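Local coordinates for protein toluene, o-xylene monooxygenase oxygenase subunit (Pseudomonas stutzeri, PDB 2INC) that is a subunit of the oxygenase component that probably hydroxylates toluene and o-xylene, and is probably related to diiron hydroxylase subunits, at residues H29-T32 with P38-L41; G92-L97 with A163-E168; W208-T213 with A283-L288. All blocks are in the same frame, centred on the assembly; numbering follows the deposited sequence.

Contact 1. Residues H29-T32 with P38-L41; sequences HYFT and PWEL
Tyr-30 and Phe-31 meet Pro-38 and Trp-39 where the long loop between helix 20-25 and helix 46-56 folds back on itself, bringing two irregular segments together with only five residues between them. Phe-31 contributes the largest share of the contact. Its CB lies over one face of the indole, 3.7 Å from the centroid of the Trp-39 six-membered ring and 19° off the normal, a CH-pi contact; the nearest indole atom to Phe-31 CB is CH2 of Trp-39, at 3.5 Å. The phenyl and indole side chains run side by side in the same direction, and their planes are inclined by 32°, an oblique pair. Phe-31 holds CG between its own N and carbonyl carbon (chi1 76°), which swings the ring past the indole while CB stays above it. Pro-38 CB lies over the same indole face, toward the rim, 4.2 Å from Phe-31 CB, and Pro-38 CA makes a CA-H...O contact of 3.5 Å with Phe-31 O. Tyr-30 arrives at about a right angle to Trp-39, its CE1 4.2 Å from Trp-39 CZ3, and its OH is hydrogen-bonded to an acidic side chain of the chain of another protein. Glu-40, the centre of an inverse gamma turn, has both carboxylate oxygens in salt bridges to basic groups of that chain. Tyr-51 of helix 46-56 stands edge-to-face to both Phe-31 and Trp-39. No direct hydrogen bond links the segments; water 1 lies 2.8 Å from Tyr-30 O and 2.8 Å from Pro-38 O, placed to donate to either, with other acceptors competing for its protons. The chemistry is therefore that of a buried apolar fold-back, in which two carbonyl oxygens, unable to bond one another, probably share a water.

Contact 2. Residues G92-L97 with A163-E168; sequences GLFDQL and AYRTRE
The Phe-94 ring has Arg-165 CD over one face, 4.2 Å from the ring centroid and 22° off the normal, with Arg-165 CG 3.9 Å from Phe-94 CZ. Beside it, the Tyr-164 ring is almost parallel to that of Phe-94, the planes at 9°, but slid so far along that the two scarcely overlap; CD1 of Phe-94 comes within 3.5 Å of CD2 of Tyr-164. The chain of Arg-165 bends at chi2 (-74°) and chi3, laying its methylenes across the phenyl before the guanidinium turns off. Within helix 142-172, Arg-165 NH2 meets OE2 of Glu-168, three residues further on, at 2.9 Å in a salt bridge, the oxygen lying close to the guanidinium plane but approached from above its own carboxylate plane; NH2 also makes a salt bridge to Asp-103, its stronger partner. Water 2 joins Phe-94 O, at 2.9 Å, to Glu-168 OE2, tying a helix carbonyl to the far side of the interface. Helix 76-99 and helix 142-172 thus pack through Phe-94, set between the ring of Tyr-164 at its side and the bent chain of Arg-165 over its face, while Leu-242 of helix 241-268 touches both Phe-94 and Arg-165, and Tyr-164 OH reaches the backbone of the chain of another protein.

Contact 3. Residues W208-T213 with A283-L288; sequences WGEAFT and AKWEPL
Charge pairing comes first: Glu-210 OE2 and Lys-284 NZ form a salt bridge at 2.9 Å, the ammonium using the syn lone pair of the oxygen. Lys-284 has CG anti to the backbone N (chi1 167°), the extended chain carrying NZ across to Glu-210, which it meets at about a right angle. The same oxygen also takes a hydrogen bond from an uncharged donor, Trp-285 NE1, at 2.8 Å with a fairly straight N-H...O angle of 162°. Here OE2 is approached on its anti side, somewhat out of the carboxylate plane, and sits close to the plane of the indole, at its edge; carboxylate and ring are turned 65° apart. Two donors thus grip a single oxygen, which fixes the rotation of the carboxylate and would probably favour its negative charge. Replacing Glu-210 by alanine removes the shared acceptor, and Lys-284 is likely to lose its charge partner and the indole N-H of Trp-285 its acceptor. The contact joins the first turn of helix 208-237 to the middle of helix 274-299, in the bundle of long helices of this ferritin-clan family; helix 274-299 is kinked here, since the N atoms of Pro-287 and Leu-288 lack bonds to the preceding turn. Within helix 274-299, Lys-284 CG lies 3.9 Å above the indole plane of Trp-285, toward its rim, and Trp-285 packs on Lys-201 of helix 190-202. Within helix 208-237, Thr-213 OG1 bonds to Gly-209 O at 2.9 Å, tilted from the carbonyl plane, while Thr-213 N reaches that same oxygen from the opposite face. The Thr-213 side chain touches Leu-278, Trp-281 and Val-282 of helix 274-299.

In the fold
From the N terminus, contact 1 comes first and closes a short loop, its segments lying in the irregular chain between helix 20-25 and helix 46-56. Contact 2 opens later, on helix 76-99, and brings it against helix 142-172 across 65 mostly helical residues. Contact 3 follows, pairing helix 208-237 with helix 274-299 over a comparable, mostly helical, interval. The three run in series, and none nests within or crosses another. In space contact 2 lies on the opposite side of the chain's centre from both others, its centre about 45 Å from that of contact 1, whereas the nearest atoms of contacts 1 and 3 are about 8 Å apart, without touching.

Contact 1. Residues H29-T32 with P38-L41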
loop_
_atom_site.group_PDB
_atom_site.type_symbol
_atom_site.label_atom_id
_atom_site.label_comp_id
_atom_site.label_asym_id
_atom_site.label_seq_id
_atom_site.Cartn_x
_atom_site.Cartn_y
_atom_site.Cartn_z
ATOM N N HIS B 29 21.801 18.664 -6.974
ATOM C CA HIS B 29 21.943 20.116 -6.945
ATOM C C HIS B 29 22.430 20.527 -8.314
ATOM O O HIS B 29 23.319 19.875 -8.882
ATOM C CB HIS B 29 22.937 20.591 -5.896
ATOM C CG HIS B 29 22.438 20.405 -4.497
ATOM N ND1 HIS B 29 23.271 20.313 -3.401
ATOM C CD2 HIS B 29 21.177 20.336 -4.017
ATOM C CE1 HIS B 29 22.546 20.147 -2.314
ATOM N NE2 HIS B 29 21.269 20.177 -2.656
ATOM N N TYR B 30 21.798 21.563 -8.823
ATOM C CA TYR B 30 22.149 22.154 -10.133
ATOM C C TYR B 30 22.824 23.520 -9.924
ATOM O O TYR B 30 23.459 24.074 -10.840
ATOM C CB TYR B 30 20.918 22.201 -11.048
ATOM C CG TYR B 30 19.767 23.092 -10.524
ATOM C CD1 TYR B 30 19.859 24.454 -10.605
ATOM C CD2 TYR B 30 18.598 22.526 -9.911
ATOM C CE1 TYR B 30 18.830 25.291 -10.110
ATOM C CE2 TYR B 30 17.562 23.352 -9.416
ATOM C CZ TYR B 30 17.667 24.715 -9.524
ATOM O OH TYR B 30 16.646 25.588 -9.084
ATOM N N PHE B 31 22.744 24.082 -8.709
ATOM C CA PHE B 31 23.494 25.328 -8.462
ATOM C C PHE B 31 24.980 25.174 -8.596
ATOM O O PHE B 31 25.699 26.145 -8.799
ATOM C CB PHE B 31 23.153 26.056 -7.119
ATOM C CG PHE B 31 23.730 25.431 -5.890
ATOM C CD1 PHE B 31 25.013 25.778 -5.459
ATOM C CD2 PHE B 31 23.013 24.482 -5.159
ATOM C CE1 PHE B 31 25.565 25.181 -4.357
ATOM C CE2 PHE B 31 23.565 23.926 -4.021
ATOM C CZ PHE B 31 24.840 24.282 -3.634
ATOM N N THR B 32 25.466 23.954 -8.413
ATOM C CA THR B 32 26.871 23.731 -8.570
ATOM C C THR B 32 27.309 23.582 -10.064
ATOM O O THR B 32 28.508 23.526 -10.327
ATOM C CB THR B 32 27.277 22.462 -7.810
ATOM O OG1 THR B 32 26.373 21.404 -8.146
ATOM C CG2 THR B 32 27.177 22.730 -6.304
ATOM N N PRO B 38 25.636 30.603 -9.942
ATOM C CA PRO B 38 24.884 29.479 -9.395
ATOM C C PRO B 38 23.420 29.476 -9.829
ATOM O O PRO B 38 22.897 28.460 -10.238
ATOM C CB PRO B 38 24.941 29.731 -7.868
ATOM C CG PRO B 38 26.051 30.584 -7.634
ATOM C CD PRO B 38 26.364 31.345 -8.900
ATOM N N TRP B 39 22.764 30.629 -9.711
ATOM C CA TRP B 39 21.322 30.712 -9.946
ATOM C C TRP B 39 21.037 31.401 -11.269
ATOM O O TRP B 39 21.837 32.202 -11.729
ATOM C CB TRP B 39 20.665 31.500 -8.798
ATOM C CG TRP B 39 21.071 30.908 -7.435
ATOM C CD1 TRP B 39 21.911 31.455 -6.500
ATOM C CD2 TRP B 39 20.708 29.629 -6.941
ATOM N NE1 TRP B 39 22.046 30.586 -5.426
ATOM C CE2 TRP B 39 21.305 29.482 -5.657
ATOM C CE3 TRP B 39 19.914 28.596 -7.444
ATOM C CZ2 TRP B 39 21.189 28.309 -4.901
ATOM C CZ3 TRP B 39 19.727 27.468 -6.663
ATOM C CH2 TRP B 39 20.376 27.331 -5.415
ATOM N N GLU B 40 19.887 31.103 -11.867
ATOM C CA GLU B 40 19.606 31.478 -13.259
ATOM C C GLU B 40 19.074 32.917 -13.349
ATOM O O GLU B 40 17.963 33.152 -13.872
ATOM C CB GLU B 40 18.593 30.482 -13.854
ATOM C CG GLU B 40 18.374 30.521 -15.385
ATOM C CD GLU B 40 19.560 29.981 -16.180
ATOM O OE1 GLU B 40 19.887 28.794 -15.979
ATOM O OE2 GLU B 40 20.137 30.730 -17.036
ATOM N N LEU B 41 19.870 33.865 -12.848
ATOM C CA LEU B 41 19.452 35.275 -12.732
ATOM C C LEU B 41 20.732 36.081 -12.799
ATOM O O LEU B 41 21.774 35.517 -13.063
ATOM C CB LEU B 41 18.739 35.552 -11.370
ATOM C CG LEU B 41 17.367 34.895 -11.169
ATOM C CD1 LEU B 41 16.996 34.850 -9.725
ATOM C CD2 LEU B 41 16.240 35.523 -11.982
HETATM O O HOH W 1 24.275 26.602 -11.814
#

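Contact 2. Residues G92-L97 with A163-E168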
loop_
_atom_site.group_PDB
_atom_site.type_symbol
_atom_site.label_atom_id
_atom_site.label_comp_id
_atom_site.label_asym_id
_atom_site.label_seq_id
_atom_site.Cartn_x
_atom_site.Cartn_y
_atom_site.Cartn_z
ATOM N N GLY B 92 4.719 4.862 23.127
ATOM C CA GLY B 92 4.294 3.864 24.056
ATOM C C GLY B 92 4.787 4.150 25.459
ATOM O O GLY B 92 4.010 4.024 26.408
ATOM N N LEU B 93 6.083 4.470 25.605
ATOM C CA LEU B 93 6.650 4.851 26.909
ATOM C C LEU B 93 5.879 5.956 27.528
ATOM O O LEU B 93 5.524 5.870 28.700
ATOM C CB LEU B 93 8.079 5.352 26.823
ATOM C CG LEU B 93 9.102 4.231 26.734
ATOM C CD1 LEU B 93 10.539 4.792 26.514
ATOM C CD2 LEU B 93 8.994 3.354 28.010
ATOM N N PHE B 94 5.641 7.015 26.772
ATOM C CA PHE B 94 4.860 8.139 27.306
ATOM C C PHE B 94 3.490 7.654 27.773
ATOM O O PHE B 94 3.001 8.054 28.837
ATOM C CB PHE B 94 4.665 9.210 26.247
ATOM C CG PHE B 94 5.942 9.987 25.891
ATOM C CD1 PHE B 94 5.899 10.955 24.882
ATOM C CD2 PHE B 94 7.147 9.746 26.549
ATOM C CE1 PHE B 94 7.009 11.670 24.537
ATOM C CE2 PHE B 94 8.314 10.475 26.191
ATOM C CZ PHE B 94 8.215 11.451 25.200
ATOM N N ASP B 95 2.843 6.821 26.950
ATOM C CA ASP B 95 1.463 6.432 27.244
ATOM C C ASP B 95 1.475 5.542 28.464
ATOM O O ASP B 95 0.717 5.721 29.372
ATOM C CB ASP B 95 0.893 5.702 26.042
ATOM C CG ASP B 95 -0.551 5.264 26.198
ATOM O OD1 ASP B 95 -1.360 5.932 26.895
ATOM O OD2 ASP B 95 -0.909 4.299 25.461
ATOM N N GLN B 96 2.346 4.540 28.471
ATOM C CA GLN B 96 2.278 3.526 29.511
ATOM C C GLN B 96 2.840 4.011 30.865
ATOM O O GLN B 96 2.337 3.625 31.929
ATOM C CB GLN B 96 2.849 2.202 28.922
ATOM C CG GLN B 96 1.810 1.790 27.801
ATOM C CD GLN B 96 1.869 0.362 27.339
ATOM O OE1 GLN B 96 1.960 -0.534 28.149
ATOM N NE2 GLN B 96 1.744 0.141 25.989
ATOM N N LEU B 97 3.789 4.954 30.840
ATOM C CA LEU B 97 4.358 5.462 32.087
ATOM C C LEU B 97 3.387 6.476 32.724
ATOM O O LEU B 97 3.271 6.522 33.951
ATOM C CB LEU B 97 5.802 5.992 31.882
ATOM C CG LEU B 97 6.841 4.853 31.783
ATOM C CD1 LEU B 97 8.223 5.375 31.385
ATOM C CD2 LEU B 97 6.952 4.116 33.102
ATOM N N ALA B 163 8.827 19.284 24.253
ATOM C CA ALA B 163 7.553 20.058 24.341
ATOM C C ALA B 163 6.426 19.227 25.014
ATOM O O ALA B 163 5.721 19.707 25.909
ATOM C CB ALA B 163 7.115 20.513 22.978
ATOM N N TYR B 164 6.272 17.972 24.594
ATOM C CA TYR B 164 5.230 17.102 25.125
ATOM C C TYR B 164 5.412 16.847 26.624
ATOM O O TYR B 164 4.487 17.057 27.464
ATOM C CB TYR B 164 5.306 15.737 24.352
ATOM C CG TYR B 164 4.187 14.796 24.793
ATOM C CD1 TYR B 164 3.005 14.760 24.092
ATOM C CD2 TYR B 164 4.342 13.938 25.909
ATOM C CE1 TYR B 164 1.960 13.932 24.451
ATOM C CE2 TYR B 164 3.281 13.077 26.303
ATOM C CZ TYR B 164 2.090 13.101 25.540
ATOM O OH TYR B 164 0.986 12.306 25.861
ATOM N N ARG B 165 6.608 16.432 26.977
ATOM C CA ARG B 165 6.912 16.162 28.382
ATOM C C ARG B 165 6.821 17.386 29.253
ATOM O O ARG B 165 6.429 17.273 30.399
ATOM C CB ARG B 165 8.277 15.575 28.554
ATOM C CG ARG B 165 8.332 14.164 27.945
ATOM C CD ARG B 165 7.561 13.199 28.880
ATOM N NE ARG B 165 8.244 13.134 30.189
ATOM C CZ ARG B 165 7.619 13.021 31.372
ATOM N NH1 ARG B 165 8.337 12.945 32.497
ATOM N NH2 ARG B 165 6.271 12.977 31.425
ATOM N N THR B 166 7.172 18.544 28.695
ATOM C CA THR B 166 7.046 19.790 29.452
ATOM C C THR B 166 5.606 20.022 29.848
ATOM O O THR B 166 5.332 20.405 30.991
ATOM C CB THR B 166 7.590 20.972 28.624
ATOM O OG1 THR B 166 8.983 20.744 28.407
ATOM C CG2 THR B 166 7.417 22.325 29.403
ATOM N N ARG B 167 4.675 19.845 28.917
ATOM C CA ARG B 167 3.238 19.909 29.256
ATOM C C ARG B 167 2.816 18.889 30.296
ATOM O O ARG B 167 2.059 19.191 31.214
ATOM C CB ARG B 167 2.371 19.630 28.051
ATOM C CG ARG B 167 2.001 20.767 27.278
ATOM C CD ARG B 167 0.606 21.337 27.726
ATOM N NE ARG B 167 0.814 22.108 28.897
ATOM C CZ ARG B 167 1.249 23.362 28.981
ATOM N NH1 ARG B 167 1.433 23.803 30.196
ATOM N NH2 ARG B 167 1.474 24.172 27.947
ATOM N N GLU B 168 3.252 17.659 30.144
ATOM C CA GLU B 168 2.901 16.610 31.117
ATOM C C GLU B 168 3.421 16.924 32.503
ATOM O O GLU B 168 2.705 16.759 33.518
ATOM C CB GLU B 168 3.463 15.259 30.674
ATOM C CG GLU B 168 2.738 14.653 29.542
ATOM C CD GLU B 168 2.822 13.147 29.613
ATOM O OE1 GLU B 168 1.750 12.480 29.660
ATOM O OE2 GLU B 168 3.967 12.618 29.663
HETATM O O HOH W 2 4.530 9.978 30.301
#

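Contact 3. Residues W208-T213 with A283-L288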
loop_
_atom_site.group_PDB
_atom_site.type_symbol
_atom_site.label_atom_id
_atom_site.label_comp_id
_atom_site.label_asym_id
_atom_site.label_seq_id
_atom_site.Cartn_x
_atom_site.Cartn_y
_atom_site.Cartn_z
ATOM N N TRP B 208 30.099 26.452 4.575
ATOM C CA TRP B 208 29.461 25.151 4.773
ATOM C C TRP B 208 30.302 24.224 5.631
ATOM O O TRP B 208 29.761 23.516 6.527
ATOM C CB TRP B 208 29.033 24.504 3.451
ATOM C CG TRP B 208 30.108 23.705 2.725
ATOM C CD1 TRP B 208 30.964 24.160 1.807
ATOM C CD2 TRP B 208 30.420 22.323 2.930
ATOM N NE1 TRP B 208 31.802 23.137 1.381
ATOM C CE2 TRP B 208 31.479 22.002 2.068
ATOM C CE3 TRP B 208 29.876 21.322 3.744
ATOM C CZ2 TRP B 208 32.009 20.714 1.975
ATOM C CZ3 TRP B 208 30.426 20.024 3.681
ATOM C CH2 TRP B 208 31.494 19.750 2.812
ATOM N N GLY B 209 31.621 24.237 5.380
ATOM C CA GLY B 209 32.544 23.315 6.089
ATOM C C GLY B 209 32.710 23.727 7.539
ATOM O O GLY B 209 32.769 22.896 8.435
ATOM N N GLU B 210 32.786 25.019 7.787
ATOM C CA GLU B 210 32.775 25.488 9.179
ATOM C C GLU B 210 31.483 25.167 9.906
ATOM O O GLU B 210 31.502 24.836 11.112
ATOM C CB GLU B 210 33.036 26.979 9.296
ATOM C CG GLU B 210 33.499 27.254 10.724
ATOM C CD GLU B 210 33.914 28.689 10.985
ATOM O OE1 GLU B 210 33.779 29.539 10.078
ATOM O OE2 GLU B 210 34.394 28.943 12.116
ATOM N N ALA B 211 30.358 25.306 9.203
ATOM C CA ALA B 211 29.039 25.013 9.793
ATOM C C ALA B 211 28.934 23.579 10.180
ATOM O O ALA B 211 28.517 23.256 11.296
ATOM C CB ALA B 211 27.885 25.397 8.812
ATOM N N PHE B 212 29.335 22.702 9.274
ATOM C CA PHE B 212 29.443 21.303 9.581
ATOM C C PHE B 212 30.323 21.008 10.800
ATOM O O PHE B 212 29.955 20.198 11.661
ATOM C CB PHE B 212 29.921 20.565 8.342
ATOM C CG PHE B 212 30.296 19.116 8.588
ATOM C CD1 PHE B 212 29.318 18.156 8.823
ATOM C CD2 PHE B 212 31.618 18.740 8.567
ATOM C CE1 PHE B 212 29.643 16.826 9.067
ATOM C CE2 PHE B 212 31.976 17.393 8.808
ATOM C CZ PHE B 212 30.970 16.443 9.046
ATOM N N THR B 213 31.517 21.603 10.851
ATOM C CA THR B 213 32.416 21.365 11.982
ATOM C C THR B 213 31.811 21.922 13.254
ATOM O O THR B 213 31.677 21.224 14.267
ATOM C CB THR B 213 33.799 21.979 11.685
ATOM O OG1 THR B 213 34.291 21.410 10.462
ATOM C CG2 THR B 213 34.774 21.695 12.837
ATOM N N ALA B 283 39.831 23.514 16.543
ATOM C CA ALA B 283 40.575 24.221 17.593
ATOM C C ALA B 283 39.968 25.550 17.938
ATOM O O ALA B 283 40.072 25.974 19.090
ATOM C CB ALA B 283 42.082 24.359 17.258
ATOM N N LYS B 284 39.288 26.183 16.976
ATOM C CA LYS B 284 38.559 27.450 17.226
ATOM C C LYS B 284 37.330 27.224 18.116
ATOM O O LYS B 284 37.029 28.038 18.999
ATOM C CB LYS B 284 38.146 28.065 15.874
ATOM C CG LYS B 284 37.131 29.205 15.925
ATOM C CD LYS B 284 36.714 29.681 14.507
ATOM C CE LYS B 284 35.646 30.753 14.652
ATOM N NZ LYS B 284 35.294 31.415 13.386
ATOM N N TRP B 285 36.605 26.133 17.845
ATOM C CA TRP B 285 35.264 25.900 18.447
ATOM C C TRP B 285 35.356 25.089 19.754
ATOM O O TRP B 285 34.553 25.315 20.688
ATOM C CB TRP B 285 34.275 25.282 17.410
ATOM C CG TRP B 285 33.888 26.268 16.380
ATOM C CD1 TRP B 285 34.400 26.404 15.117
ATOM C CD2 TRP B 285 32.939 27.351 16.544
ATOM N NE1 TRP B 285 33.827 27.506 14.494
ATOM C CE2 TRP B 285 32.915 28.079 15.343
ATOM C CE3 TRP B 285 32.099 27.736 17.580
ATOM C CZ2 TRP B 285 32.111 29.202 15.161
ATOM C CZ3 TRP B 285 31.290 28.875 17.408
ATOM C CH2 TRP B 285 31.295 29.573 16.202
ATOM N N GLU B 286 36.330 24.162 19.822
ATOM C CA GLU B 286 36.549 23.320 21.020
ATOM C C GLU B 286 36.535 24.055 22.384
ATOM O O GLU B 286 35.915 23.569 23.334
ATOM C CB GLU B 286 37.829 22.462 20.869
ATOM C CG GLU B 286 37.557 20.971 20.985
ATOM C CD GLU B 286 38.834 20.105 21.132
ATOM O OE1 GLU B 286 38.744 18.846 21.125
ATOM O OE2 GLU B 286 39.936 20.700 21.248
ATOM N N PRO B 287 37.224 25.204 22.513
ATOM C CA PRO B 287 37.169 25.913 23.808
ATOM C C PRO B 287 35.769 26.388 24.250
ATOM O O PRO B 287 35.474 26.409 25.460
ATOM C CB PRO B 287 38.033 27.163 23.553
ATOM C CG PRO B 287 38.879 26.832 22.406
ATOM C CD PRO B 287 38.064 25.934 21.547
ATOM N N LEU B 288 34.925 26.790 23.295
ATOM C CA LEU B 288 33.515 27.158 23.618
ATOM C C LEU B 288 32.686 25.964 24.016
ATOM O O LEU B 288 31.763 26.096 24.826
ATOM C CB LEU B 288 32.821 27.832 22.443
ATOM C CG LEU B 288 33.076 29.318 22.227
ATOM C CD1 LEU B 288 32.416 29.776 20.930
ATOM C CD2 LEU B 288 32.556 30.130 23.391
#